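Local coordinates for protein lipase aflb (Neosartorya fumigata, PDB 6IDY) that probably hydrolyses ester bonds of triacylglycerols and related lipids, as a calcium-containing fungal lipase of the alpha/beta-hydrolase fold, at residues 167-172 with 200-205; 284-289 with 427-432; 305-310 with 335-340; 312-317 with 343-348. All blocks are in the same frame, centred on the assembly; numbering follows the deposited sequence.

Contact 1: residues 167-172 with 200-205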
loop_
_atom_site.group_PDB
_atom_site.type_symbol
_atom_site.label_atom_id
_atom_site.label_comp_id
_atom_site.label_asym_id
_atom_site.label_seq_id
_atom_site.Cartn_x
_atom_site.Cartn_y
_atom_site.Cartn_z
ATOM N N PRO A 167 -1.862 -4.566 0.106
ATOM C CA PRO A 167 -1.460 -3.571 1.112
ATOM C C PRO A 167 -0.011 -3.122 1.002
ATOM O O PRO A 167 0.767 -3.717 0.258
ATOM C CB PRO A 167 -1.686 -4.321 2.423
ATOM C CG PRO A 167 -1.380 -5.734 2.077
ATOM C CD PRO A 167 -1.965 -5.913 0.704
ATOM N N GLY A 168 0.331 -2.102 1.786
ATOM C CA GLY A 168 1.678 -1.568 1.882
ATOM C C GLY A 168 2.381 -2.064 3.129
ATOM O O GLY A 168 1.866 -2.923 3.851
ATOM N N THR A 169 3.562 -1.506 3.389
ATOM C CA THR A 169 4.408 -1.862 4.526
ATOM C C THR A 169 3.748 -1.605 5.874
ATOM O O THR A 169 3.154 -0.536 6.087
ATOM C CB THR A 169 5.748 -1.128 4.416
ATOM O OG1 THR A 169 6.372 -1.467 3.179
ATOM C CG2 THR A 169 6.681 -1.430 5.571
ATOM N N ALA A 170 3.855 -2.611 6.777
ATOM C CA ALA A 170 3.429 -2.583 8.177
ATOM C C ALA A 170 1.940 -2.290 8.407
ATOM O O ALA A 170 1.529 -2.098 9.554
ATOM C CB ALA A 170 4.289 -1.583 8.938
ATOM N N THR A 171 1.136 -2.247 7.335
ATOM C CA THR A 171 -0.272 -1.881 7.468
ATOM C C THR A 171 -1.186 -2.930 6.837
ATOM O O THR A 171 -1.038 -3.214 5.647
ATOM C CB THR A 171 -0.520 -0.447 6.943
ATOM O OG1 THR A 171 0.660 0.351 7.103
ATOM C CG2 THR A 171 -1.681 0.240 7.656
ATOM N N PRO A 172 -2.107 -3.539 7.625
ATOM C CA PRO A 172 -3.016 -4.552 7.051
ATOM C C PRO A 172 -3.929 -3.954 5.985
ATOM O O PRO A 172 -4.330 -2.801 6.103
ATOM C CB PRO A 172 -3.830 -5.045 8.259
ATOM C CG PRO A 172 -3.097 -4.579 9.456
ATOM C CD PRO A 172 -2.395 -3.322 9.056
ATOM N N ALA A 200 1.889 -8.297 8.416
ATOM C CA ALA A 200 1.603 -6.997 7.805
ATOM C C ALA A 200 2.705 -6.522 6.849
ATOM O O ALA A 200 3.226 -5.414 7.000
ATOM C CB ALA A 200 1.323 -5.954 8.894
ATOM N N SER A 201 3.095 -7.393 5.889
ATOM C CA SER A 201 4.115 -7.104 4.864
ATOM C C SER A 201 5.510 -6.732 5.423
ATOM O O SER A 201 6.302 -6.120 4.708
ATOM C CB SER A 201 3.619 -6.019 3.902
ATOM O OG SER A 201 2.327 -6.317 3.398
ATOM N N LEU A 202 5.810 -7.098 6.681
ATOM C CA LEU A 202 7.114 -6.792 7.293
ATOM C C LEU A 202 8.138 -7.904 7.097
ATOM O O LEU A 202 9.334 -7.644 7.205
ATOM C CB LEU A 202 6.998 -6.388 8.765
ATOM C CG LEU A 202 6.356 -5.021 9.030
ATOM C CD1 LEU A 202 6.039 -4.862 10.482
ATOM C CD2 LEU A 202 7.250 -3.869 8.544
ATOM N N ASN A 203 7.685 -9.119 6.732
ATOM C CA ASN A 203 8.590 -10.218 6.401
ATOM C C ASN A 203 9.141 -9.981 4.989
ATOM O O ASN A 203 8.740 -9.031 4.304
ATOM C CB ASN A 203 7.858 -11.577 6.408
ATOM C CG ASN A 203 7.442 -12.135 7.740
ATOM O OD1 ASN A 203 7.806 -11.650 8.813
ATOM N ND2 ASN A 203 6.669 -13.202 7.685
ATOM N N ASP A 204 10.047 -10.863 4.565
ATOM C CA ASP A 204 10.694 -10.908 3.263
ATOM C C ASP A 204 9.684 -10.620 2.125
ATOM O O ASP A 204 8.673 -11.316 2.002
ATOM C CB ASP A 204 11.327 -12.304 3.105
ATOM C CG ASP A 204 12.171 -12.551 1.873
ATOM O OD1 ASP A 204 12.202 -11.672 0.982
ATOM O OD2 ASP A 204 12.796 -13.622 1.799
ATOM N N VAL A 205 9.951 -9.563 1.326
ATOM C CA VAL A 205 9.121 -9.140 0.181
ATOM C C VAL A 205 8.927 -10.310 -0.812
ATOM O O VAL A 205 7.845 -10.444 -1.382
ATOM C CB VAL A 205 9.663 -7.852 -0.516
ATOM C CG1 VAL A 205 8.786 -7.441 -1.702
ATOM C CG2 VAL A 205 9.773 -6.691 0.470
HETATM O O HOH W 1 2.984 -5.018 1.007
HETATM O O HOH W 2 0.343 -5.430 5.019
#
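L202 carries its CG anti to its carbonyl carbon (chi1 -70°) and extends beyond it, which lays CD2 against A170 CB at 3.8 Å. In T169 the methyl, not the hydroxyl, lies anti to the backbone N (chi1 -58°); CG2 therefore faces the same L202 CD2 at 3.9 Å, the two side chains crossing at about a right angle. The branch left over, T169 OG1, turns from the contact to Q234 and Q288.

The backbones meet through a type II turn from G168 to T171. Within it A170 N reaches A200 O over 2.9 Å, but the bond is strongly bent and weak, while T171 OG1 bonds back to T169 O. A200 CB packs against the backbone of A170, 3.7 Å from A170 C.

S201 supplies the polar seam. Its buried OG is gripped by two waters: it donates to one, which passes the bond on to P167 O at 2.7 Å, and accepts from the other, which also donates to T171 O at 2.7 Å. Through these waters the serine is tied to the residue before the turn and to the turn's last residue, without bonding directly to either carbonyl.

A tight turn directly after the first long parallel strand, with a threonine whose hydroxyl meets a glutamine, is consistent with the oxyanion-hole loop of alpha/beta-hydrolase lipases.

Contact 2: residues 284-289 with 427-432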
loop_
_atom_site.group_PDB
_atom_site.type_symbol
_atom_site.label_atom_id
_atom_site.label_comp_id
_atom_site.label_asym_id
_atom_site.label_seq_id
_atom_site.Cartn_x
_atom_site.Cartn_y
_atom_site.Cartn_z
ATOM N N SER A 284 11.535 -6.617 5.106
ATOM C CA SER A 284 10.958 -5.752 4.071
ATOM C C SER A 284 11.438 -4.309 4.156
ATOM O O SER A 284 11.536 -3.664 3.114
ATOM C CB SER A 284 9.437 -5.827 4.053
ATOM O OG SER A 284 8.848 -5.048 5.077
ATOM N N LEU A 285 11.756 -3.806 5.373
ATOM C CA LEU A 285 12.281 -2.443 5.520
ATOM C C LEU A 285 13.663 -2.367 4.875
ATOM O O LEU A 285 13.891 -1.493 4.040
ATOM C CB LEU A 285 12.332 -1.967 6.991
ATOM C CG LEU A 285 11.003 -1.914 7.783
ATOM C CD1 LEU A 285 11.167 -1.133 9.077
ATOM C CD2 LEU A 285 9.865 -1.296 6.962
ATOM N N TRP A 286 14.555 -3.330 5.208
ATOM C CA TRP A 286 15.894 -3.387 4.640
ATOM C C TRP A 286 15.895 -3.605 3.133
ATOM O O TRP A 286 16.674 -2.950 2.440
ATOM C CB TRP A 286 16.782 -4.411 5.364
ATOM C CG TRP A 286 17.383 -3.876 6.631
ATOM C CD1 TRP A 286 17.229 -4.379 7.887
ATOM C CD2 TRP A 286 18.185 -2.688 6.769
ATOM N NE1 TRP A 286 17.907 -3.599 8.797
ATOM C CE2 TRP A 286 18.509 -2.560 8.137
ATOM C CE3 TRP A 286 18.680 -1.730 5.862
ATOM C CZ2 TRP A 286 19.291 -1.511 8.624
ATOM C CZ3 TRP A 286 19.474 -0.703 6.344
ATOM C CH2 TRP A 286 19.776 -0.602 7.708
ATOM N N GLN A 287 14.992 -4.464 2.619
ATOM C CA GLN A 287 14.880 -4.749 1.174
ATOM C C GLN A 287 14.421 -3.552 0.351
ATOM O O GLN A 287 14.689 -3.502 -0.846
ATOM C CB GLN A 287 13.926 -5.924 0.920
ATOM C CG GLN A 287 14.521 -7.261 1.325
ATOM C CD GLN A 287 13.492 -8.358 1.301
ATOM O OE1 GLN A 287 12.398 -8.245 1.869
ATOM N NE2 GLN A 287 13.839 -9.455 0.657
ATOM N N GLN A 288 13.734 -2.592 0.984
ATOM C CA GLN A 288 13.213 -1.422 0.285
ATOM C C GLN A 288 14.230 -0.275 0.167
ATOM O O GLN A 288 13.872 0.825 -0.254
ATOM C CB GLN A 288 11.881 -0.969 0.891
ATOM C CG GLN A 288 10.772 -1.944 0.500
ATOM C CD GLN A 288 9.481 -1.640 1.186
ATOM O OE1 GLN A 288 9.231 -2.053 2.324
ATOM N NE2 GLN A 288 8.633 -0.908 0.506
ATOM N N GLY A 289 15.492 -0.558 0.473
ATOM C CA GLY A 289 16.572 0.394 0.255
ATOM C C GLY A 289 16.845 0.476 -1.239
ATOM O O GLY A 289 16.651 -0.509 -1.954
ATOM N N PRO A 427 11.876 -11.522 15.366
ATOM C CA PRO A 427 13.166 -10.880 15.665
ATOM C C PRO A 427 13.533 -9.811 14.641
ATOM O O PRO A 427 13.211 -9.951 13.463
ATOM C CB PRO A 427 14.141 -12.063 15.699
ATOM C CG PRO A 427 13.557 -13.071 14.743
ATOM C CD PRO A 427 12.059 -12.834 14.708
ATOM N N LYS A 428 14.159 -8.716 15.099
ATOM C CA LYS A 428 14.581 -7.648 14.199
ATOM C C LYS A 428 15.865 -8.041 13.483
ATOM O O LYS A 428 16.564 -8.950 13.935
ATOM C CB LYS A 428 14.663 -6.287 14.912
ATOM C CG LYS A 428 13.289 -5.640 15.014
ATOM C CD LYS A 428 13.311 -4.245 15.592
ATOM C CE LYS A 428 11.905 -3.698 15.716
ATOM N NZ LYS A 428 11.127 -4.383 16.787
ATOM N N THR A 429 16.114 -7.450 12.309
ATOM C CA THR A 429 17.260 -7.804 11.468
ATOM C C THR A 429 18.102 -6.587 11.129
ATOM O O THR A 429 17.563 -5.495 10.975
ATOM C CB THR A 429 16.789 -8.503 10.170
ATOM O OG1 THR A 429 16.043 -7.572 9.392
ATOM C CG2 THR A 429 15.936 -9.742 10.428
ATOM N N PHE A 430 19.412 -6.793 10.960
ATOM C CA PHE A 430 20.366 -5.739 10.613
ATOM C C PHE A 430 20.620 -5.616 9.106
ATOM O O PHE A 430 21.274 -4.670 8.679
ATOM C CB PHE A 430 21.688 -5.974 11.357
ATOM C CG PHE A 430 21.664 -5.489 12.782
ATOM C CD1 PHE A 430 20.998 -6.212 13.771
ATOM C CD2 PHE A 430 22.327 -4.325 13.146
ATOM C CE1 PHE A 430 20.984 -5.765 15.095
ATOM C CE2 PHE A 430 22.314 -3.882 14.471
ATOM C CZ PHE A 430 21.652 -4.607 15.435
ATOM N N GLY A 431 20.128 -6.571 8.325
ATOM C CA GLY A 431 20.304 -6.577 6.879
ATOM C C GLY A 431 19.228 -7.353 6.163
ATOM O O GLY A 431 18.460 -8.076 6.796
ATOM N N GLU A 432 19.161 -7.200 4.836
ATOM C CA GLU A 432 18.180 -7.878 3.989
ATOM C C GLU A 432 18.421 -9.406 3.914
ATOM O O GLU A 432 19.575 -9.839 4.023
ATOM C CB GLU A 432 18.170 -7.248 2.584
ATOM C CG GLU A 432 19.433 -7.496 1.769
ATOM C CD GLU A 432 19.387 -6.980 0.348
ATOM O OE1 GLU A 432 18.379 -7.239 -0.350
ATOM O OE2 GLU A 432 20.362 -6.315 -0.069
HETATM O O HOH W 3 16.687 -9.472 0.049
#
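W286 and T429 provide the direct hydrogen bond of this contact: indole NE1 donates to T429 O over 2.9 Å. The acceptor lies close to the ring plane, at the edge of the indole, yet the donor stands well above the plane of the T429 carbonyl, and the N-H...O angle of 132° describes a bent bond. NE1 is the indole's one polar group, and this bond, together with the peptide over the ring face, helps to hold a large, partly exposed side chain in its rotation.

The second kind of interaction is packing over the flat of that ring. G431 CA makes a CH-pi contact 4.1 Å from the centroid of the five-membered ring of W286, 18° off its normal, and F430 O lies over the same face nearer the rim, 3.5 Å from W286 CE2. The peptide from F430 to G431 thus runs across the indole like a strap.

Aliphatic and water-mediated contacts make up the third. Q287 CG touches E432 CB at 3.9 Å, and a water accepts from Q287 NE2 and donates to E432 OE1 at 2.8 Å. Both polar ends have further partners: the Q287 amide holds D204 and V205, and the E432 carboxylate receives the backbone N-H groups of E293 and F294, at a helix start whose dipole would probably stabilise its negative charge.

This tryptophan contact fastens the C-terminal tail, a loop after helix 414-424, to short helix 283-287 on the surface of an alpha/beta-hydrolase fold.

Contact 3: residues 305-310 with 335-340. With SO4 (sulfate ion), chain E.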
loop_
_atom_site.group_PDB
_atom_site.type_symbol
_atom_site.label_atom_id
_atom_site.label_comp_id
_atom_site.label_asym_id
_atom_site.label_seq_id
_atom_site.Cartn_x
_atom_site.Cartn_y
_atom_site.Cartn_z
ATOM N N SER A 305 10.594 -2.616 -16.162
ATOM C CA SER A 305 9.554 -2.347 -17.160
ATOM C C SER A 305 8.281 -3.056 -16.705
ATOM O O SER A 305 8.358 -4.048 -15.979
ATOM C CB SER A 305 9.955 -2.855 -18.548
ATOM O OG SER A 305 10.675 -1.878 -19.279
ATOM N N ALA A 306 7.114 -2.557 -17.127
ATOM C CA ALA A 306 5.844 -3.183 -16.762
ATOM C C ALA A 306 5.658 -4.558 -17.414
ATOM O O ALA A 306 6.257 -4.836 -18.460
ATOM C CB ALA A 306 4.687 -2.274 -17.125
ATOM N N TYR A 307 4.834 -5.418 -16.782
ATOM C CA TYR A 307 4.516 -6.762 -17.278
ATOM C C TYR A 307 3.119 -6.796 -17.856
ATOM O O TYR A 307 2.794 -7.682 -18.643
ATOM C CB TYR A 307 4.618 -7.792 -16.129
ATOM C CG TYR A 307 6.051 -8.089 -15.778
ATOM C CD1 TYR A 307 6.813 -8.949 -16.562
ATOM C CD2 TYR A 307 6.685 -7.424 -14.730
ATOM C CE1 TYR A 307 8.155 -9.185 -16.277
ATOM C CE2 TYR A 307 8.030 -7.641 -14.448
ATOM C CZ TYR A 307 8.766 -8.509 -15.238
ATOM O OH TYR A 307 10.093 -8.716 -14.982
ATOM N N VAL A 308 2.265 -5.878 -17.392
ATOM C CA VAL A 308 0.848 -5.752 -17.776
ATOM C C VAL A 308 0.556 -4.229 -17.819
ATOM O O VAL A 308 1.376 -3.478 -17.277
ATOM C CB VAL A 308 -0.082 -6.488 -16.740
ATOM C CG1 VAL A 308 0.253 -7.970 -16.616
ATOM C CG2 VAL A 308 -0.057 -5.817 -15.361
ATOM N N PRO A 309 -0.574 -3.738 -18.401
ATOM C CA PRO A 309 -0.838 -2.282 -18.366
ATOM C C PRO A 309 -0.741 -1.733 -16.939
ATOM O O PRO A 309 -1.501 -2.157 -16.065
ATOM C CB PRO A 309 -2.254 -2.168 -18.937
ATOM C CG PRO A 309 -2.370 -3.356 -19.860
ATOM C CD PRO A 309 -1.661 -4.456 -19.108
ATOM N N THR A 310 0.257 -0.859 -16.687
ATOM C CA THR A 310 0.486 -0.318 -15.341
ATOM C C THR A 310 0.268 1.195 -15.279
ATOM O O THR A 310 0.783 1.941 -16.114
ATOM C CB THR A 310 1.861 -0.752 -14.796
ATOM O OG1 THR A 310 1.973 -2.176 -14.897
ATOM C CG2 THR A 310 2.083 -0.335 -13.338
ATOM N N ASP A 335 8.512 0.904 -20.337
ATOM C CA ASP A 335 7.583 0.050 -21.054
ATOM C C ASP A 335 8.236 -0.672 -22.238
ATOM O O ASP A 335 7.687 -0.664 -23.337
ATOM C CB ASP A 335 6.333 0.836 -21.494
ATOM C CG ASP A 335 5.201 -0.061 -21.964
ATOM O OD1 ASP A 335 5.116 -1.221 -21.483
ATOM O OD2 ASP A 335 4.411 0.385 -22.813
ATOM N N SER A 336 9.377 -1.344 -22.000
ATOM C CA SER A 336 10.102 -2.083 -23.038
ATOM C C SER A 336 9.314 -3.274 -23.618
ATOM O O SER A 336 9.578 -3.676 -24.755
ATOM C CB SER A 336 11.469 -2.522 -22.521
ATOM O OG SER A 336 12.234 -1.389 -22.144
ATOM N N ARG A 337 8.328 -3.807 -22.865
ATOM C CA ARG A 337 7.482 -4.911 -23.348
ATOM C C ARG A 337 6.345 -4.409 -24.228
ATOM O O ARG A 337 5.737 -5.205 -24.942
ATOM C CB ARG A 337 6.916 -5.742 -22.186
ATOM C CG ARG A 337 8.007 -6.399 -21.373
ATOM C CD ARG A 337 7.513 -7.383 -20.327
ATOM N NE ARG A 337 8.684 -8.002 -19.704
ATOM C CZ ARG A 337 9.376 -7.467 -18.704
ATOM N NH1 ARG A 337 8.944 -6.363 -18.105
ATOM N NH2 ARG A 337 10.462 -8.070 -18.247
ATOM N N ALA A 338 6.070 -3.090 -24.188
ATOM C CA ALA A 338 5.003 -2.406 -24.933
ATOM C C ALA A 338 3.625 -2.907 -24.474
ATOM O O ALA A 338 2.803 -3.326 -25.289
ATOM C CB ALA A 338 5.189 -2.572 -26.448
ATOM N N VAL A 339 3.387 -2.878 -23.155
ATOM C CA VAL A 339 2.106 -3.296 -22.571
ATOM C C VAL A 339 1.230 -2.074 -22.214
ATOM O O VAL A 339 0.045 -2.225 -21.928
ATOM C CB VAL A 339 2.268 -4.282 -21.376
ATOM C CG1 VAL A 339 2.769 -5.643 -21.846
ATOM C CG2 VAL A 339 3.171 -3.711 -20.283
ATOM N N GLY A 340 1.832 -0.885 -22.254
ATOM C CA GLY A 340 1.182 0.371 -21.912
ATOM C C GLY A 340 1.479 0.727 -20.471
ATOM O O GLY A 340 1.231 -0.073 -19.563
HETATM S S SO4 E . 10.170 -11.652 -19.871
HETATM O O1 SO4 E . 8.909 -12.148 -20.425
HETATM O O2 SO4 E . 11.271 -12.483 -20.373
HETATM O O3 SO4 E . 10.367 -10.276 -20.283
HETATM O O4 SO4 E . 10.126 -11.729 -18.417
HETATM O O HOH W 4 6.866 -2.988 -20.339
#
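S305 and A306 take the main polar bonds from the facing loop. S336 N donates to S305 OG over 3.1 Å in a nearly straight bond, and the S336 hydroxyl adds a weak one to the same oxygen. R337 NH1 donates to A306 O at 3.1 Å; the acceptor lies in the guanidinium plane, but the nitrogen stands well above the plane of the carbonyl, and NH1 also bonds to G302 O. From the other edge of the guanidinium, NE and NH2 of R337 both point to O3 of a sulfate, with NE at 2.9 Å. This ion, probably from the crystallisation liquor, is bonded to R250 as well.

The loop holds its shape through D335. Its carboxylate accepts V339 N on OD1 and G340 N on OD2, each on the syn side, around a type I turn from D335 to A338. A water joins A306 O, D335 OD1 and R337 N. Just beyond, T310 N donates to G340 O over 3.1 Å, at the point where strands 310-314 and 341-345 begin their parallel pairing at one margin of the alpha/beta-hydrolase sheet; P309 CA adds a CA-H...O contact to the same oxygen.

Packing completes the interface. Extended from CG to NE (chi2 -172°, chi3 176°), R337 lays its guanidinium flat on the Y307 ring, centres 3.8 Å apart and planes 21° apart. Y307 itself rests on helix 235-245. V339 CG2 touches both A306 CB, at 3.8 Å, and V308 O, and P309 CG meets V339 O at 3.4 Å.

Contact 4: residues 312-317 with 343-348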
loop_
_atom_site.group_PDB
_atom_site.type_symbol
_atom_site.label_atom_id
_atom_site.label_comp_id
_atom_site.label_asym_id
_atom_site.label_seq_id
_atom_site.Cartn_x
_atom_site.Cartn_y
_atom_site.Cartn_z
ATOM N N THR A 312 0.978 4.091 -12.622
ATOM C CA THR A 312 1.675 4.469 -11.380
ATOM C C THR A 312 1.232 5.866 -10.992
ATOM O O THR A 312 1.069 6.708 -11.872
ATOM C CB THR A 312 3.216 4.318 -11.483
ATOM O OG1 THR A 312 3.771 5.400 -12.236
ATOM C CG2 THR A 312 3.656 2.965 -12.061
ATOM N N ILE A 313 0.955 6.094 -9.693
ATOM C CA ILE A 313 0.471 7.387 -9.198
ATOM C C ILE A 313 1.256 7.727 -7.946
ATOM O O ILE A 313 1.275 6.946 -6.992
ATOM C CB ILE A 313 -1.079 7.437 -8.993
ATOM C CG1 ILE A 313 -1.845 6.780 -10.188
ATOM C CG2 ILE A 313 -1.531 8.887 -8.779
ATOM C CD1 ILE A 313 -3.207 6.243 -9.895
ATOM N N TYR A 314 1.934 8.878 -7.961
ATOM C CA TYR A 314 2.838 9.255 -6.871
ATOM C C TYR A 314 2.954 10.749 -6.672
ATOM O O TYR A 314 2.647 11.521 -7.581
ATOM C CB TYR A 314 4.231 8.624 -7.114
ATOM C CG TYR A 314 4.839 8.992 -8.452
ATOM C CD1 TYR A 314 4.419 8.370 -9.630
ATOM C CD2 TYR A 314 5.868 9.923 -8.537
ATOM C CE1 TYR A 314 4.997 8.684 -10.860
ATOM C CE2 TYR A 314 6.456 10.242 -9.760
ATOM C CZ TYR A 314 6.013 9.624 -10.920
ATOM O OH TYR A 314 6.575 9.967 -12.121
ATOM N N SER A 315 3.470 11.147 -5.495
ATOM C CA SER A 315 3.568 12.538 -5.075
ATOM C C SER A 315 4.958 12.957 -4.597
ATOM O O SER A 315 5.634 12.185 -3.918
ATOM C CB SER A 315 2.557 12.780 -3.955
ATOM O OG SER A 315 2.620 14.080 -3.391
ATOM N N THR A 316 5.330 14.222 -4.867
ATOM C CA THR A 316 6.575 14.856 -4.403
ATOM C C THR A 316 6.609 14.858 -2.859
ATOM O O THR A 316 7.673 14.681 -2.262
ATOM C CB THR A 316 6.641 16.306 -4.947
ATOM O OG1 THR A 316 6.863 16.255 -6.351
ATOM C CG2 THR A 316 7.756 17.159 -4.297
ATOM N N PHE A 317 5.434 15.036 -2.229
ATOM C CA PHE A 317 5.290 15.152 -0.776
ATOM C C PHE A 317 5.248 13.806 -0.051
ATOM O O PHE A 317 4.866 13.742 1.119
ATOM C CB PHE A 317 4.090 16.048 -0.435
ATOM C CG PHE A 317 4.279 17.434 -1.012
ATOM C CD1 PHE A 317 5.184 18.325 -0.442
ATOM C CD2 PHE A 317 3.601 17.823 -2.160
ATOM C CE1 PHE A 317 5.399 19.583 -1.006
ATOM C CE2 PHE A 317 3.800 19.092 -2.714
ATOM C CZ PHE A 317 4.701 19.961 -2.138
ATOM N N ASN A 343 2.949 6.976 -16.015
ATOM C CA ASN A 343 3.632 7.351 -14.776
ATOM C C ASN A 343 3.099 8.710 -14.419
ATOM O O ASN A 343 3.397 9.706 -15.078
ATOM C CB ASN A 343 5.152 7.312 -14.941
ATOM C CG ASN A 343 5.658 5.911 -15.170
ATOM O OD1 ASN A 343 5.516 5.029 -14.326
ATOM N ND2 ASN A 343 6.244 5.676 -16.322
ATOM N N ASN A 344 2.221 8.720 -13.420
ATOM C CA ASN A 344 1.432 9.881 -13.059
ATOM C C ASN A 344 1.884 10.584 -11.784
ATOM O O ASN A 344 1.541 10.178 -10.673
ATOM C CB ASN A 344 -0.052 9.477 -13.007
ATOM C CG ASN A 344 -0.490 8.757 -14.271
ATOM O OD1 ASN A 344 -0.773 9.372 -15.305
ATOM N ND2 ASN A 344 -0.520 7.432 -14.227
ATOM N N HIS A 345 2.654 11.668 -11.974
ATOM C CA HIS A 345 3.175 12.519 -10.907
ATOM C C HIS A 345 2.136 13.598 -10.635
ATOM O O HIS A 345 1.842 14.408 -11.522
ATOM C CB HIS A 345 4.519 13.129 -11.332
ATOM C CG HIS A 345 5.179 13.966 -10.280
ATOM N ND1 HIS A 345 5.614 15.250 -10.549
ATOM C CD2 HIS A 345 5.460 13.670 -8.990
ATOM C CE1 HIS A 345 6.161 15.685 -9.430
ATOM N NE2 HIS A 345 6.093 14.765 -8.466
ATOM N N LEU A 346 1.549 13.588 -9.420
ATOM C CA LEU A 346 0.493 14.535 -9.025
ATOM C C LEU A 346 0.832 15.992 -9.290
ATOM O O LEU A 346 0.014 16.708 -9.856
ATOM C CB LEU A 346 0.094 14.376 -7.541
ATOM C CG LEU A 346 -0.363 13.013 -7.036
ATOM C CD1 LEU A 346 -0.792 13.121 -5.586
ATOM C CD2 LEU A 346 -1.527 12.473 -7.849
ATOM N N GLN A 347 2.037 16.418 -8.882
ATOM C CA GLN A 347 2.527 17.796 -8.973
ATOM C C GLN A 347 2.887 18.229 -10.403
ATOM O O GLN A 347 3.130 19.412 -10.629
ATOM C CB GLN A 347 3.693 18.034 -7.990
ATOM C CG GLN A 347 3.290 17.975 -6.499
ATOM C CD GLN A 347 2.969 16.576 -5.998
ATOM O OE1 GLN A 347 3.499 15.571 -6.490
ATOM N NE2 GLN A 347 2.092 16.476 -5.005
ATOM N N THR A 348 2.878 17.297 -11.369
ATOM C CA THR A 348 3.096 17.607 -12.785
ATOM C C THR A 348 1.723 17.764 -13.446
ATOM O O THR A 348 1.428 18.830 -13.979
ATOM C CB THR A 348 3.961 16.529 -13.476
ATOM O OG1 THR A 348 5.276 16.562 -12.935
ATOM C CG2 THR A 348 4.047 16.726 -14.985
#
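T312 and N344 make a two-pronged bond: T312 O accepts both N344 N, at 2.8 Å, and N344 ND2, at 2.9 Å, the two donors arriving from opposite faces of the carbonyl plane. Further along, Y314 N donates to N344 O, and L346 N reaches Y314 O in a bond nearly along the C=O axis. On the other face of the sheet T312 OG1 donates to N343 OD1 over 2.7 Å, in the carbonyl plane and on a lone pair. Next to this, the Y314 ring lies over the backbone of H345, whose CA sits above its centre.

These bonds pair strands 310-314 and 341-345 in parallel, the latter being the outermost strand at its end of the alpha/beta-hydrolase sheet. Beyond the pairing, 312-317 enters a loop of the kind that carries the catalytic acid in this fold, and 343-348 turns into a helix with H345 at the N-cap position.

Q347 holds the departing loop. Bent at chi2 (72°), it brings its amide back to T316 N, which donates to OE1 over 2.8 Å from above the carbonyl plane, and to S315 OG, which takes NE2. That hydroxyl also accepts F317 N in an ST turn and bonds to Y359 O. T316 OG1 meets H345 NE2 at 2.7 Å in the imidazole plane; the opposite nitrogen, H345 ND1, is held by T348 OG1 at 2.7 Å. I313 CG2 touches L346 CD2 at 3.7 Å, and helix 368-379 covers I313, N344 and L346.

In the fold
Contacts 1 and 2 form one continuous patch, centres 12 Å apart: S284 OG meets S201 O and Q287 NE2 meets D204 OD1, each at 2.8 Å. Helix 283-287 thus mediates between the probable oxyanion-hole loop of contact 1 and the tail of contact 2. Contacts 3 and 4 share two neighbouring strands, their segments alternating along the chain with centres 18 Å apart, contact 3 at the strand starts and contact 4 at the ends. Calcium, with D255 among its ligands, lies about 5 Å from the side chain of P309. The loop leaving contact 4 is probably of the kind that carries the catalytic acid; contacts 1 and 4 do not touch (centres 22 Å, nearest atoms about 12 Å).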